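Local coordinates for protein aldehyde dehydrogenase 12 (Zea mays, PDB 6D97) that oxidises L-glutamate gamma-semialdehyde to glutamate with NAD+, the last enzymatic step of proline catabolism in plants, at residues 193-198 and 256-261; 281-286 and 290-295; 300-305 and 310-315. All coordinates share one frame; numbering follows the deposited sequence.

Interaction 1 (193-198 and 256-261); sequences AIITPF and AVMNKL. With NAD (nicotinamide-adenine-dinucleotide), chain E.
Met258 on helix 255-265 and Ile195 on strand 191-196 reach toward each other, tip to tip, beside the adenosine half of NAD. The methionine can be followed outward. Its CB lies 3.7 Å from NAD C2A, at the adenine. CG is anti to the backbone N (chi1 -168°); it stays beside the same adenine carbon and touches Ile195 CD1 at 3.8 Å. The chain then bends at chi2 (60°), and the sulfur SD carries this turn on to the methyl CE, back at the strand. There CE packs on Ile195 CG1 at 3.9 Å and, more loosely, on Ala193 CB at 4.3 Å. Ile195 divides its two branches. CG1 and CD1 meet the methionine, CD1 also bordering the adenine at NAD N3A, while CG2 comes within 3.2 Å of the ribose oxygen NAD O4B.

Polar groups hold the cofactor at two further points. Asn259, next to Met258 on the helix, takes a nearly straight hydrogen bond from NAD N6A to its OD1, 2.8 Å long with an N-H...acceptor angle of 161°. At the end of the strand the ribose hydroxyl NAD O3B donates to the backbone carbonyl Thr196 O at 3.1 Å. Lys222 and Ser275, outside the two segments, also bond to NAD, and Met258 packs on Lys222.

The two segments form part of the dinucleotide site of the Rossmann-type domain. Apolar carbons fit the adenosine by shape, while one side-chain oxygen and one backbone oxygen accept its amino N-H and ribose hydroxyl. This is consistent with recognition of the adenosine half.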
loop_
_atom_site.group_PDB
_atom_site.type_symbol
_atom_site.label_atom_id
_atom_site.label_comp_id
_atom_site.label_asym_id
_atom_site.label_seq_id
_atom_site.Cartn_x
_atom_site.Cartn_y
_atom_site.Cartn_z
ATOM N N ALA A 193 -20.810 6.657 -17.987
ATOM C CA ALA A 193 -21.032 7.963 -18.586
ATOM C C ALA A 193 -20.186 9.012 -17.878
ATOM O O ALA A 193 -19.888 8.893 -16.685
ATOM C CB ALA A 193 -22.508 8.364 -18.529
ATOM N N ILE A 194 -19.793 10.037 -18.633
ATOM C CA ILE A 194 -18.998 11.149 -18.124
ATOM C C ILE A 194 -19.615 12.448 -18.615
ATOM O O ILE A 194 -19.879 12.605 -19.812
ATOM C CB ILE A 194 -17.528 11.058 -18.564
ATOM C CG1 ILE A 194 -16.956 9.706 -18.167
ATOM C CG2 ILE A 194 -16.710 12.160 -17.923
ATOM C CD1 ILE A 194 -15.628 9.408 -18.823
ATOM N N ILE A 195 -19.844 13.376 -17.689
ATOM C CA ILE A 195 -20.494 14.653 -17.966
ATOM C C ILE A 195 -19.660 15.751 -17.313
ATOM O O ILE A 195 -19.484 15.750 -16.089
ATOM C CB ILE A 195 -21.937 14.676 -17.436
ATOM C CG1 ILE A 195 -22.727 13.480 -17.978
ATOM C CG2 ILE A 195 -22.611 15.983 -17.795
ATOM C CD1 ILE A 195 -24.086 13.309 -17.349
ATOM N N THR A 196 -19.148 16.678 -18.118
ATOM C CA THR A 196 -18.225 17.703 -17.655
ATOM C C THR A 196 -18.664 19.090 -18.105
ATOM O O THR A 196 -19.412 19.228 -19.079
ATOM C CB THR A 196 -16.798 17.426 -18.153
ATOM O OG1 THR A 196 -16.698 17.742 -19.545
ATOM C CG2 THR A 196 -16.434 15.975 -17.939
ATOM N N PRO A 197 -18.199 20.157 -17.410
ATOM C CA PRO A 197 -18.738 21.499 -17.665
ATOM C C PRO A 197 -17.908 22.341 -18.623
ATOM O O PRO A 197 -17.002 21.845 -19.298
ATOM C CB PRO A 197 -18.742 22.119 -16.265
ATOM C CG PRO A 197 -17.480 21.569 -15.661
ATOM C CD PRO A 197 -17.289 20.171 -16.249
ATOM N N PHE A 198 -18.206 23.641 -18.661
ATOM C CA PHE A 198 -17.636 24.511 -19.682
ATOM C C PHE A 198 -16.229 24.986 -19.343
ATOM O O PHE A 198 -15.442 25.267 -20.254
ATOM C CB PHE A 198 -18.538 25.730 -19.895
ATOM C CG PHE A 198 -18.391 26.788 -18.833
ATOM C CD1 PHE A 198 -19.130 26.717 -17.663
ATOM C CD2 PHE A 198 -17.511 27.848 -19.002
ATOM C CE1 PHE A 198 -18.995 27.680 -16.688
ATOM C CE2 PHE A 198 -17.371 28.813 -18.027
ATOM C CZ PHE A 198 -18.115 28.729 -16.869
ATOM N N ALA A 256 -31.077 17.993 -20.795
ATOM C CA ALA A 256 -32.293 17.191 -20.699
ATOM C C ALA A 256 -32.177 15.902 -21.501
ATOM O O ALA A 256 -32.645 14.846 -21.058
ATOM C CB ALA A 256 -33.499 18.004 -21.167
ATOM N N VAL A 257 -31.572 15.968 -22.686
ATOM C CA VAL A 257 -31.402 14.761 -23.486
ATOM C C VAL A 257 -30.408 13.819 -22.823
ATOM O O VAL A 257 -30.628 12.603 -22.765
ATOM C CB VAL A 257 -30.971 15.117 -24.919
ATOM C CG1 VAL A 257 -30.519 13.865 -25.643
ATOM C CG2 VAL A 257 -32.115 15.780 -25.663
ATOM N N MET A 258 -29.303 14.363 -22.306
ATOM C CA MET A 258 -28.336 13.531 -21.598
ATOM C C MET A 258 -28.981 12.847 -20.401
ATOM O O MET A 258 -28.647 11.701 -20.073
ATOM C CB MET A 258 -27.139 14.373 -21.153
ATOM C CG MET A 258 -25.960 13.544 -20.659
ATOM S SD MET A 258 -25.340 12.438 -21.943
ATOM C CE MET A 258 -24.195 11.432 -21.006
ATOM N N ASN A 259 -29.910 13.537 -19.736
ATOM C CA ASN A 259 -30.645 12.931 -18.633
ATOM C C ASN A 259 -31.431 11.718 -19.109
ATOM O O ASN A 259 -31.414 10.660 -18.469
ATOM C CB ASN A 259 -31.579 13.964 -17.999
ATOM C CG ASN A 259 -31.692 13.809 -16.495
ATOM O OD1 ASN A 259 -31.632 14.792 -15.757
ATOM N ND2 ASN A 259 -31.849 12.573 -16.031
ATOM N N LYS A 260 -32.119 11.849 -20.247
ATOM C CA LYS A 260 -32.879 10.726 -20.786
ATOM C C LYS A 260 -31.965 9.558 -21.129
ATOM O O LYS A 260 -32.312 8.396 -20.881
ATOM C CB LYS A 260 -33.663 11.153 -22.025
ATOM C CG LYS A 260 -34.669 12.267 -21.824
ATOM C CD LYS A 260 -35.365 12.540 -23.151
ATOM C CE LYS A 260 -35.729 14.002 -23.325
ATOM N NZ LYS A 260 -36.836 14.416 -22.425
ATOM N N LEU A 261 -30.798 9.843 -21.712
ATOM C CA LEU A 261 -29.876 8.771 -22.069
ATOM C C LEU A 261 -29.412 8.011 -20.834
ATOM O O LEU A 261 -29.292 6.781 -20.861
ATOM C CB LEU A 261 -28.682 9.337 -22.834
ATOM C CG LEU A 261 -27.555 8.344 -23.114
ATOM C CD1 LEU A 261 -28.060 7.176 -23.947
ATOM C CD2 LEU A 261 -26.397 9.038 -23.805
HETATM P PA NAD E . -23.918 22.342 -15.134
HETATM O O1A NAD E . -24.490 21.452 -13.984
HETATM O O2A NAD E . -24.707 23.431 -15.673
HETATM O O5B NAD E . -23.611 21.735 -16.446
HETATM C C5B NAD E . -22.541 20.828 -16.560
HETATM C C4B NAD E . -22.795 19.692 -17.545
HETATM O O4B NAD E . -23.873 18.859 -17.158
HETATM C C3B NAD E . -23.033 20.160 -18.943
HETATM O O3B NAD E . -22.427 19.321 -19.849
HETATM C C2B NAD E . -24.494 20.090 -19.056
HETATM O O2B NAD E . -24.879 19.930 -20.367
HETATM C C1B NAD E . -24.783 18.896 -18.225
HETATM N N9A NAD E . -26.128 18.818 -17.695
HETATM C C8A NAD E . -26.925 19.841 -17.215
HETATM N N7A NAD E . -28.087 19.331 -16.792
HETATM C C5A NAD E . -28.081 17.951 -16.969
HETATM C C6A NAD E . -28.977 16.929 -16.718
HETATM N N6A NAD E . -30.256 17.234 -16.139
HETATM N N1A NAD E . -28.658 15.661 -17.014
HETATM C C2A NAD E . -27.458 15.338 -17.560
HETATM N N3A NAD E . -26.550 16.314 -17.822
HETATM C C4A NAD E . -26.831 17.603 -17.540
HETATM O O3 NAD E . -22.673 23.092 -14.921
HETATM P PN NAD E . -22.502 24.671 -14.924
HETATM O O1N NAD E . -21.038 24.857 -14.383
HETATM O O2N NAD E . -22.561 25.229 -16.316
HETATM O O5D NAD E . -23.445 25.405 -14.008
#

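Interaction 2 (281-286 and 290-295); sequences KLAADL and VKLEDA
Val290 places its two methyls on different residues of the preceding helix. CG1 presses on Leu286 CD1 at 3.4 Å, tighter than usual carbon contact, and also meets Leu286 CB at 3.9 Å. The two side chains cross obliquely. CG2 rests on Ala283 CB at 4.0 Å. With chi1 at -66°, CG1 stands anti to the carbonyl carbon and CG2 sits between the backbone N and that carbon, so the two branches spread toward these separate partners. Leu292, two residues on, extends the patch with CD1 at 4.3 Å from Ala283 CB. The small alanine thus meets both strand residues.

Helix 281-285 and strand 290-293 run antiparallel at 174°, their axes 9.1 Å apart. They are the last two elements of the beta-alpha-beta unit that starts with strand 269-273. Strand 290-293 lies at the border of the five-stranded parallel sheet of the NAD-binding domain. Lys291 and Glu293 make backbone hydrogen bonds to Thr270 and Phe272 of strand 269-273, and Leu292 makes them to Arg510 and Ala512. Leu282, turned toward the strand, also packs on Phe272 and touches NAD.

On the helix, Lys281 NZ forms a salt bridge with Asp285 OD2 at 2.8 Å, meeting the syn lone pair of the carboxylate. Both charged groups are also hydrogen-bonded to the amide of Asn259 on helix 255-265, with Lys281 at its OD1 and Asp285 at its ND2. Ala284 packs on Lys287 of the second subunit.

An alanine in place of Val290 would probably leave Leu286 CD1 without its close neighbour and open a gap beside Ala283. The contact is purely apolar, so shape and close packing hold strand to helix here, while the charged pair on the helix would be expected to set the orientation of the Asn259 amide toward the adenine.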
loop_
_atom_site.group_PDB
_atom_site.type_symbol
_atom_site.label_atom_id
_atom_site.label_comp_id
_atom_site.label_asym_id
_atom_site.label_seq_id
_atom_site.Cartn_x
_atom_site.Cartn_y
_atom_site.Cartn_z
ATOM N N LYS A 281 -29.792 16.324 -8.603
ATOM C CA LYS A 281 -30.850 15.756 -9.435
ATOM C C LYS A 281 -30.408 14.433 -10.047
ATOM O O LYS A 281 -31.150 13.444 -10.020
ATOM C CB LYS A 281 -31.242 16.748 -10.531
ATOM C CG LYS A 281 -32.414 16.303 -11.389
ATOM C CD LYS A 281 -32.431 17.054 -12.712
ATOM C CE LYS A 281 -33.705 16.784 -13.492
ATOM N NZ LYS A 281 -33.947 15.326 -13.644
ATOM N N LEU A 282 -29.194 14.398 -10.606
ATOM C CA LEU A 282 -28.678 13.159 -11.177
ATOM C C LEU A 282 -28.467 12.101 -10.102
ATOM O O LEU A 282 -28.743 10.916 -10.328
ATOM C CB LEU A 282 -27.373 13.419 -11.930
ATOM C CG LEU A 282 -27.471 14.097 -13.297
ATOM C CD1 LEU A 282 -26.182 13.911 -14.081
ATOM C CD2 LEU A 282 -28.645 13.531 -14.068
ATOM N N ALA A 283 -27.973 12.507 -8.927
ATOM C CA ALA A 283 -27.779 11.551 -7.841
ATOM C C ALA A 283 -29.095 10.919 -7.417
ATOM O O ALA A 283 -29.117 9.768 -6.964
ATOM C CB ALA A 283 -27.113 12.234 -6.646
ATOM N N ALA A 284 -30.200 11.652 -7.553
ATOM C CA ALA A 284 -31.505 11.093 -7.234
ATOM C C ALA A 284 -32.032 10.241 -8.381
ATOM O O ALA A 284 -32.534 9.134 -8.157
ATOM C CB ALA A 284 -32.494 12.211 -6.895
ATOM N N ASP A 285 -31.918 10.740 -9.616
ATOM C CA ASP A 285 -32.406 9.990 -10.769
ATOM C C ASP A 285 -31.684 8.655 -10.902
ATOM O O ASP A 285 -32.313 7.612 -11.114
ATOM C CB ASP A 285 -32.239 10.813 -12.046
ATOM C CG ASP A 285 -33.207 11.971 -12.121
ATOM O OD1 ASP A 285 -34.084 12.071 -11.236
ATOM O OD2 ASP A 285 -33.085 12.779 -13.065
ATOM N N LEU A 286 -30.360 8.672 -10.779
ATOM C CA LEU A 286 -29.544 7.472 -10.887
ATOM C C LEU A 286 -29.453 6.708 -9.577
ATOM O O LEU A 286 -28.719 5.715 -9.506
ATOM C CB LEU A 286 -28.146 7.841 -11.392
ATOM C CG LEU A 286 -28.119 8.333 -12.846
ATOM C CD1 LEU A 286 -26.799 9.010 -13.181
ATOM C CD2 LEU A 286 -28.365 7.189 -13.816
ATOM N N VAL A 290 -23.446 7.303 -8.980
ATOM C CA VAL A 290 -22.728 8.459 -9.504
ATOM C C VAL A 290 -21.480 8.711 -8.674
ATOM O O VAL A 290 -21.369 8.282 -7.524
ATOM C CB VAL A 290 -23.601 9.738 -9.506
ATOM C CG1 VAL A 290 -24.748 9.610 -10.474
ATOM C CG2 VAL A 290 -24.120 10.030 -8.101
ATOM N N LYS A 291 -20.535 9.425 -9.276
ATOM C CA LYS A 291 -19.490 10.135 -8.557
ATOM C C LYS A 291 -19.582 11.601 -8.951
ATOM O O LYS A 291 -19.768 11.926 -10.128
ATOM C CB LYS A 291 -18.092 9.584 -8.862
ATOM C CG LYS A 291 -17.822 8.197 -8.303
ATOM C CD LYS A 291 -17.820 8.176 -6.782
ATOM C CE LYS A 291 -17.535 6.771 -6.265
ATOM N NZ LYS A 291 -17.822 6.646 -4.811
ATOM N N LEU A 292 -19.476 12.483 -7.965
ATOM C CA LEU A 292 -19.770 13.892 -8.162
ATOM C C LEU A 292 -18.536 14.741 -7.902
ATOM O O LEU A 292 -17.825 14.543 -6.911
ATOM C CB LEU A 292 -20.907 14.348 -7.243
ATOM C CG LEU A 292 -22.235 13.611 -7.420
ATOM C CD1 LEU A 292 -23.268 14.092 -6.412
ATOM C CD2 LEU A 292 -22.746 13.793 -8.841
ATOM N N GLU A 293 -18.287 15.678 -8.811
ATOM C CA GLU A 293 -17.432 16.836 -8.574
ATOM C C GLU A 293 -18.347 18.046 -8.737
ATOM O O GLU A 293 -18.434 18.625 -9.819
ATOM C CB GLU A 293 -16.256 16.882 -9.534
ATOM N N ASP A 294 -19.044 18.412 -7.669
ATOM C CA ASP A 294 -20.057 19.452 -7.749
ATOM C C ASP A 294 -19.450 20.816 -7.419
ATOM O O ASP A 294 -18.230 21.010 -7.441
ATOM C CB ASP A 294 -21.227 19.111 -6.836
ATOM C CG ASP A 294 -20.782 18.444 -5.554
ATOM O OD1 ASP A 294 -19.555 18.294 -5.356
ATOM O OD2 ASP A 294 -21.662 18.064 -4.754
ATOM N N ALA A 295 -20.312 21.777 -7.105
ATOM C CA ALA A 295 -19.857 23.134 -6.889
ATOM C C ALA A 295 -18.995 23.222 -5.632
ATOM O O ALA A 295 -18.849 22.269 -4.856
ATOM C CB ALA A 295 -21.047 24.089 -6.788
#

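Interaction 3 (300-305 and 310-315); sequences KILGPD and DYVAWV
Leu302 and Val312 bring strand 298-302 and helix 309-321 together with their CA atoms 9.3 Å apart, and the CA atoms of Lys300 and Val315, earlier in the strand and later in the helix, are 10.6 Å apart. The two elements open a beta-alpha-beta unit that continues into strand 331-337. The strand lies inside the mixed seven-stranded sheet, which in this family belongs to the catalytic domain. The contact itself is away from the NAD pocket.

Two pairs of side chains make it. Leu302 and Val312 slide past each other in opposite directions, and Leu302 CD2 touches Val312 CG1 at 4.2 Å. Both also pack on Leu345, Trp340 and Val467, so this pair is part of a wider apolar layer. Lys300 and Val315 cross at about a right angle. The lysine starts out extended, with CG anti to the backbone N (chi1 175°), and bends at chi3 (-76°). This brings NZ, a charged end among buried residues, to 3.7 Å from Val315 CG1.

That ammonium group has polar partners beyond the two segments. It hydrogen-bonds to Gln331 OE1 and forms a salt bridge with Asp319 OD2 on the same helix as Val315. The carboxylate probably offsets the buried charge.

Tyr311 and Trp314 of the helix reach the second subunit. Trp314 CE3 lies 4.2 Å above the ring plane of Tyr311, offset toward its rim. Both rings meet Trp541 of the second subunit at steep angles.

A water completes the link between strand and helix. It accepts from Lys300 NZ at 2.8 Å and donates to the backbone carbonyl Val312 O at 2.9 Å.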
loop_
_atom_site.group_PDB
_atom_site.type_symbol
_atom_site.label_atom_id
_atom_site.label_comp_id
_atom_site.label_asym_id
_atom_site.label_seq_id
_atom_site.Cartn_x
_atom_site.Cartn_y
_atom_site.Cartn_z
ATOM N N LYS A 300 -10.523 30.991 2.138
ATOM C CA LYS A 300 -9.137 31.177 2.535
ATOM C C LYS A 300 -9.134 31.855 3.891
ATOM O O LYS A 300 -9.791 32.887 4.075
ATOM C CB LYS A 300 -8.357 32.011 1.518
ATOM C CG LYS A 300 -6.938 32.325 1.951
ATOM C CD LYS A 300 -6.182 33.056 0.856
ATOM C CE LYS A 300 -5.763 32.107 -0.257
ATOM N NZ LYS A 300 -5.441 32.830 -1.520
ATOM N N ILE A 301 -8.433 31.251 4.843
ATOM C CA ILE A 301 -8.245 31.813 6.171
ATOM C C ILE A 301 -6.811 32.308 6.266
ATOM O O ILE A 301 -5.869 31.564 5.964
ATOM C CB ILE A 301 -8.538 30.780 7.273
ATOM C CG1 ILE A 301 -10.001 30.333 7.239
ATOM C CG2 ILE A 301 -8.199 31.354 8.630
ATOM C CD1 ILE A 301 -10.288 29.181 8.186
ATOM N N LEU A 302 -6.646 33.564 6.667
ATOM C CA LEU A 302 -5.332 34.106 6.979
ATOM C C LEU A 302 -5.089 33.968 8.475
ATOM O O LEU A 302 -5.915 34.400 9.288
ATOM C CB LEU A 302 -5.226 35.574 6.562
ATOM C CG LEU A 302 -5.574 35.995 5.132
ATOM C CD1 LEU A 302 -5.320 37.486 4.966
ATOM C CD2 LEU A 302 -4.792 35.203 4.098
ATOM N N GLY A 303 -3.964 33.360 8.835
ATOM C CA GLY A 303 -3.609 33.202 10.223
ATOM C C GLY A 303 -3.078 34.484 10.823
ATOM O O GLY A 303 -3.017 35.541 10.182
ATOM N N PRO A 304 -2.679 34.401 12.095
ATOM C CA PRO A 304 -2.201 35.605 12.791
ATOM C C PRO A 304 -0.803 36.045 12.390
ATOM O O PRO A 304 -0.462 37.216 12.602
ATOM C CB PRO A 304 -2.241 35.190 14.266
ATOM C CG PRO A 304 -2.008 33.718 14.230
ATOM C CD PRO A 304 -2.655 33.211 12.962
ATOM N N ASP A 305 0.015 35.163 11.820
ATOM C CA ASP A 305 1.421 35.473 11.552
ATOM C C ASP A 305 1.544 36.137 10.185
ATOM O O ASP A 305 1.653 35.475 9.151
ATOM C CB ASP A 305 2.271 34.212 11.650
ATOM C CG ASP A 305 1.673 33.047 10.889
ATOM O OD1 ASP A 305 0.429 32.945 10.837
ATOM O OD2 ASP A 305 2.447 32.241 10.333
ATOM N N ASP A 310 3.314 40.518 -0.118
ATOM C CA ASP A 310 3.253 40.583 -1.575
ATOM C C ASP A 310 2.877 39.234 -2.171
ATOM O O ASP A 310 1.988 39.147 -3.026
ATOM C CB ASP A 310 4.593 41.061 -2.134
ATOM C CG ASP A 310 4.852 42.525 -1.856
ATOM O OD1 ASP A 310 3.961 43.353 -2.130
ATOM O OD2 ASP A 310 5.950 42.849 -1.360
ATOM N N TYR A 311 3.543 38.165 -1.725
ATOM C CA TYR A 311 3.243 36.837 -2.249
ATOM C C TYR A 311 1.804 36.438 -1.953
ATOM O O TYR A 311 1.108 35.904 -2.825
ATOM C CB TYR A 311 4.208 35.803 -1.668
ATOM C CG TYR A 311 4.101 34.446 -2.336
ATOM C CD1 TYR A 311 3.128 33.530 -1.949
ATOM C CD2 TYR A 311 4.970 34.086 -3.358
ATOM C CE1 TYR A 311 3.025 32.295 -2.564
ATOM C CE2 TYR A 311 4.876 32.853 -3.976
ATOM C CZ TYR A 311 3.902 31.963 -3.576
ATOM O OH TYR A 311 3.806 30.736 -4.189
ATOM N N VAL A 312 1.345 36.677 -0.722
ATOM C CA VAL A 312 -0.016 36.308 -0.340
ATOM C C VAL A 312 -1.032 37.088 -1.165
ATOM O O VAL A 312 -2.061 36.544 -1.585
ATOM C CB VAL A 312 -0.224 36.523 1.170
ATOM C CG1 VAL A 312 -1.680 36.298 1.549
ATOM C CG2 VAL A 312 0.685 35.594 1.959
ATOM N N ALA A 313 -0.761 38.370 -1.416
ATOM C CA ALA A 313 -1.683 39.174 -2.210
ATOM C C ALA A 313 -1.787 38.640 -3.632
ATOM O O ALA A 313 -2.885 38.533 -4.188
ATOM C CB ALA A 313 -1.241 40.639 -2.209
ATOM N N TRP A 314 -0.646 38.292 -4.232
ATOM C CA TRP A 314 -0.646 37.756 -5.588
ATOM C C TRP A 314 -1.476 36.484 -5.675
ATOM O O TRP A 314 -2.263 36.303 -6.612
ATOM C CB TRP A 314 0.790 37.497 -6.039
ATOM C CG TRP A 314 0.921 36.691 -7.292
ATOM C CD1 TRP A 314 0.637 37.093 -8.566
ATOM C CD2 TRP A 314 1.403 35.347 -7.394
ATOM N NE1 TRP A 314 0.903 36.076 -9.453
ATOM C CE2 TRP A 314 1.374 34.993 -8.757
ATOM C CE3 TRP A 314 1.857 34.406 -6.463
ATOM C CZ2 TRP A 314 1.780 33.741 -9.211
ATOM C CZ3 TRP A 314 2.261 33.163 -6.915
ATOM C CH2 TRP A 314 2.219 32.842 -8.276
ATOM N N VAL A 315 -1.326 35.596 -4.691
ATOM C CA VAL A 315 -2.087 34.352 -4.697
ATOM C C VAL A 315 -3.570 34.633 -4.517
ATOM O O VAL A 315 -4.422 33.974 -5.126
ATOM C CB VAL A 315 -1.554 33.401 -3.613
ATOM C CG1 VAL A 315 -2.405 32.155 -3.545
ATOM C CG2 VAL A 315 -0.114 33.047 -3.902
HETATM O O HOH W 1 -3.001 33.955 -0.584
#

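All three are buried strand-helix contacts, divided between two sheets. Interactions 1 and 2 serve the same five-stranded parallel sheet, one near its middle and one at its border. Their centres are about 11 Å apart, and they touch through Ile195 on Leu282 and through Asn259, which lies by Lys281 and Asp285. Interaction 3 belongs to the seven-stranded sheet, about 38 Å from interaction 1 between centres, on the opposite side of the chain's centre. Interaction 1 shares its apolar contact with a cofactor, interaction 2 is plain hydrocarbon packing, and interaction 3 adds a buried lysine and a water. Interactions 2 and 3 both touch the second subunit.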